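Local structure of TlmII (Streptoalloteichus hindustanus, 4HVM) at residues Q142-V153 against R284-P295. The protein probably acts in tallysomycin biosynthesis as a condensation-domain protein of nonribosomal peptide assembly, and may bind phosphopantetheine. Residues are numbered along the deposited sequence; the frame is centred on the assembly and turned at random.
Sequences QMLLDARSRYMV and RDHLQLGSVVGP
Torsions bring Asp-146 and Arg-284 together: CG of Asp-146 sits between its backbone N and carbonyl carbon (chi1 53°), turning the carboxylate toward the 284-295 loop, while Arg-284, extended from CG to NE, carries its guanidinium from short helix 283-286 across to the start of helix 147-161. There NH1 of Arg-284 bonds OD2 of Asp-146 at 2.8 Å on the syn side, nearly in the guanidinium plane, although the two planes are 60° apart. NH2 adds only weak bonds to the carboxylate. Arginine suits the place because its other nitrogens serve the loop too: NE and NH2 of Arg-284 both grip Val-292 O, at 2.7 and 2.8 Å, fixing the guanidinium's rotation. Asp-146 also N-caps its helix, OD1 accepting from Ser-149 N at 3.0 Å. Ser-149, short and polar, turns OG to the loop and accepts from Gly-294 N at 2.9 Å. At the phi of Gly-294 (158°) a CB would jam against Val-293 O and also meet Pro-295 CD; its CA lies 3.2 Å from Leu-144 O in a CH...O contact. Val-293 fills the apolar side, CG1 touching Leu-145 CD2 and Val-153 CG2, with CE of selenomethionine Met-152 against CG2. At the exposed margin, fully extended Arg-148 spans the gap to a salt bridge, NH1 lying 3.2 Å from Asp-285 OD1, above the carboxylate plane. His-141, Gln-142 and Asp-146 occupy positions of the HHxxxDG motif of condensation domains, Gln-142 replacing the second histidine. The bonds of Asp-146 are consistent with a structural role, as in relatives whose motif aspartate pairs with an arginine: OD2 also bonds Leu-296 N and Thr-297 OG1, and Arg-284 NH1 has a second carboxylate in Asp-282. Ion pair and cap together fix the carboxylate's position and join the motif loop to the 284-295 loop.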
# COMPACT_ATOMS: atom_id res chain seq x y z
N GLN A 142 8.76 -3.88 -1.34
CA GLN A 142 7.41 -4.27 -0.97
C GLN A 142 7.25 -5.78 -0.75
O GLN A 142 6.24 -6.23 -0.21
CB GLN A 142 6.40 -3.80 -2.02
CG GLN A 142 6.54 -4.49 -3.37
CD GLN A 142 5.31 -4.33 -4.24
OE1 GLN A 142 5.15 -3.32 -4.93
NE2 GLN A 142 4.43 -5.32 -4.20
N MSE A 143 8.24 -6.55 -1.18
CA MSE A 143 8.22 -8.00 -0.99
C MSE A 143 8.77 -8.39 0.38
O MSE A 143 8.86 -9.57 0.72
CB MSE A 143 9.01 -8.70 -2.09
CG MSE A 143 8.32 -8.72 -3.44
SE MSE A 143 9.36 -9.61 -4.81
CE MSE A 143 9.75 -11.26 -3.85
N LEU A 144 9.15 -7.38 1.16
CA LEU A 144 9.61 -7.60 2.53
C LEU A 144 8.66 -6.94 3.52
O LEU A 144 8.27 -7.55 4.51
CB LEU A 144 11.02 -7.03 2.72
CG LEU A 144 12.16 -7.75 2.01
CD1 LEU A 144 13.50 -7.26 2.52
CD2 LEU A 144 12.04 -9.26 2.18
N LEU A 145 8.28 -5.70 3.24
CA LEU A 145 7.39 -4.95 4.12
C LEU A 145 6.21 -4.36 3.35
O LEU A 145 6.40 -3.66 2.36
CB LEU A 145 8.17 -3.82 4.80
CG LEU A 145 9.45 -4.21 5.54
CD1 LEU A 145 10.10 -2.99 6.16
CD2 LEU A 145 9.15 -5.26 6.60
N ASP A 146 5.00 -4.65 3.82
CA ASP A 146 3.81 -4.01 3.27
C ASP A 146 3.54 -2.70 4.00
O ASP A 146 4.36 -2.26 4.81
CB ASP A 146 2.59 -4.95 3.32
CG ASP A 146 2.34 -5.52 4.71
OD1 ASP A 146 2.90 -5.00 5.70
OD2 ASP A 146 1.56 -6.49 4.81
N ALA A 147 2.39 -2.09 3.73
CA ALA A 147 2.05 -0.79 4.31
C ALA A 147 2.12 -0.76 5.83
O ALA A 147 2.68 0.16 6.42
CB ALA A 147 0.67 -0.35 3.83
N ARG A 148 1.53 -1.78 6.46
CA ARG A 148 1.48 -1.86 7.92
C ARG A 148 2.84 -2.17 8.53
O ARG A 148 3.20 -1.62 9.57
CB ARG A 148 0.45 -2.90 8.35
CG ARG A 148 0.29 -3.04 9.86
CD ARG A 148 -0.83 -4.00 10.21
NE ARG A 148 -1.01 -4.15 11.65
CZ ARG A 148 -1.97 -4.88 12.22
NH1 ARG A 148 -2.85 -5.53 11.46
NH2 ARG A 148 -2.06 -4.95 13.54
N SER A 149 3.59 -3.06 7.88
CA SER A 149 4.88 -3.51 8.41
C SER A 149 5.92 -2.39 8.49
O SER A 149 6.80 -2.42 9.35
CB SER A 149 5.43 -4.67 7.57
OG SER A 149 4.59 -5.81 7.68
N ARG A 150 5.80 -1.40 7.61
CA ARG A 150 6.73 -0.27 7.61
C ARG A 150 6.65 0.50 8.93
O ARG A 150 7.68 0.86 9.50
CB ARG A 150 6.47 0.66 6.43
CG ARG A 150 6.59 0.01 5.07
CD ARG A 150 6.54 1.05 3.96
NE ARG A 150 5.99 0.50 2.72
CZ ARG A 150 4.75 0.72 2.30
NH1 ARG A 150 3.93 1.50 2.99
NH2 ARG A 150 4.34 0.18 1.16
N TYR A 151 5.44 0.74 9.40
CA TYR A 151 5.25 1.45 10.65
C TYR A 151 5.49 0.55 11.87
O TYR A 151 5.83 1.04 12.95
CB TYR A 151 3.85 2.07 10.71
CG TYR A 151 3.71 3.30 9.85
CD1 TYR A 151 4.42 4.45 10.14
CD2 TYR A 151 2.85 3.32 8.76
CE1 TYR A 151 4.30 5.58 9.37
CE2 TYR A 151 2.72 4.45 7.98
CZ TYR A 151 3.45 5.58 8.29
OH TYR A 151 3.32 6.71 7.51
N MSE A 152 5.32 -0.75 11.68
CA MSE A 152 5.65 -1.71 12.73
C MSE A 152 7.15 -1.64 13.01
O MSE A 152 7.58 -1.55 14.16
CB MSE A 152 5.27 -3.14 12.31
CG MSE A 152 3.77 -3.36 12.15
SE MSE A 152 3.31 -5.24 11.88
CE MSE A 152 3.70 -5.87 13.68
N VAL A 153 7.93 -1.67 11.94
CA VAL A 153 9.38 -1.60 12.05
C VAL A 153 9.83 -0.27 12.65
O VAL A 153 10.67 -0.25 13.55
CB VAL A 153 10.07 -1.80 10.68
CG1 VAL A 153 11.56 -1.54 10.78
CG2 VAL A 153 9.81 -3.20 10.16
N ARG A 284 -3.80 -9.97 7.84
CA ARG A 284 -3.63 -10.09 9.28
C ARG A 284 -4.98 -9.98 9.98
O ARG A 284 -5.31 -10.78 10.86
CB ARG A 284 -2.69 -9.01 9.81
CG ARG A 284 -1.25 -9.10 9.31
CD ARG A 284 -0.44 -7.90 9.78
NE ARG A 284 0.92 -7.93 9.27
CZ ARG A 284 1.27 -7.49 8.06
NH1 ARG A 284 0.35 -7.00 7.24
NH2 ARG A 284 2.53 -7.55 7.67
N ASP A 285 -5.75 -8.97 9.60
CA ASP A 285 -7.05 -8.72 10.22
C ASP A 285 -8.09 -9.70 9.72
O ASP A 285 -8.91 -10.20 10.49
CB ASP A 285 -7.50 -7.29 9.93
CG ASP A 285 -6.53 -6.25 10.46
OD1 ASP A 285 -5.92 -6.49 11.52
OD2 ASP A 285 -6.38 -5.19 9.80
N HIS A 286 -8.06 -9.97 8.42
CA HIS A 286 -9.06 -10.80 7.77
C HIS A 286 -8.93 -12.29 8.10
O HIS A 286 -9.93 -13.00 8.23
CB HIS A 286 -9.01 -10.60 6.25
CG HIS A 286 -9.99 -11.44 5.50
ND1 HIS A 286 -9.60 -12.37 4.55
CD2 HIS A 286 -11.34 -11.51 5.55
CE1 HIS A 286 -10.67 -12.97 4.06
NE2 HIS A 286 -11.74 -12.46 4.65
N LEU A 287 -7.69 -12.76 8.22
CA LEU A 287 -7.44 -14.18 8.47
C LEU A 287 -6.89 -14.46 9.86
O LEU A 287 -6.49 -15.59 10.16
CB LEU A 287 -6.50 -14.75 7.40
CG LEU A 287 -7.07 -14.85 5.98
CD1 LEU A 287 -6.09 -15.55 5.04
CD2 LEU A 287 -8.42 -15.56 5.99
N GLN A 288 -6.87 -13.43 10.70
CA GLN A 288 -6.38 -13.55 12.07
C GLN A 288 -4.96 -14.09 12.18
O GLN A 288 -4.65 -14.86 13.09
CB GLN A 288 -7.35 -14.37 12.94
CG GLN A 288 -8.53 -13.57 13.46
CD GLN A 288 -9.50 -13.19 12.37
OE1 GLN A 288 -9.88 -14.01 11.53
NE2 GLN A 288 -9.92 -11.93 12.36
N LEU A 289 -4.10 -13.70 11.25
CA LEU A 289 -2.67 -13.95 11.38
C LEU A 289 -2.16 -12.96 12.42
O LEU A 289 -2.73 -11.88 12.57
CB LEU A 289 -1.95 -13.76 10.05
CG LEU A 289 -2.57 -14.43 8.82
CD1 LEU A 289 -1.74 -14.17 7.57
CD2 LEU A 289 -2.75 -15.93 9.04
N GLY A 290 -1.10 -13.32 13.14
CA GLY A 290 -0.64 -12.49 14.24
C GLY A 290 -0.05 -11.15 13.84
O GLY A 290 -0.16 -10.72 12.69
N SER A 291 0.57 -10.49 14.81
CA SER A 291 1.30 -9.26 14.53
C SER A 291 2.59 -9.58 13.78
O SER A 291 3.69 -9.51 14.33
CB SER A 291 1.60 -8.50 15.82
OG SER A 291 2.18 -9.36 16.79
N VAL A 292 2.45 -9.95 12.51
CA VAL A 292 3.58 -10.40 11.71
C VAL A 292 4.17 -9.27 10.87
O VAL A 292 3.44 -8.58 10.15
CB VAL A 292 3.17 -11.55 10.76
CG1 VAL A 292 4.33 -11.95 9.86
CG2 VAL A 292 2.66 -12.73 11.55
N VAL A 293 5.48 -9.08 10.97
CA VAL A 293 6.18 -8.16 10.09
C VAL A 293 6.52 -8.88 8.80
O VAL A 293 7.28 -9.85 8.80
CB VAL A 293 7.48 -7.63 10.73
CG1 VAL A 293 8.32 -6.87 9.72
CG2 VAL A 293 7.17 -6.74 11.92
N GLY A 294 5.94 -8.42 7.69
CA GLY A 294 6.17 -9.02 6.39
C GLY A 294 5.08 -8.74 5.38
O GLY A 294 4.12 -8.02 5.67
N PRO A 295 5.22 -9.31 4.17
CA PRO A 295 4.24 -9.13 3.10
C PRO A 295 2.98 -9.97 3.31
O PRO A 295 2.97 -11.16 3.01
CB PRO A 295 4.99 -9.62 1.86
CG PRO A 295 5.97 -10.61 2.38
CD PRO A 295 6.37 -10.12 3.75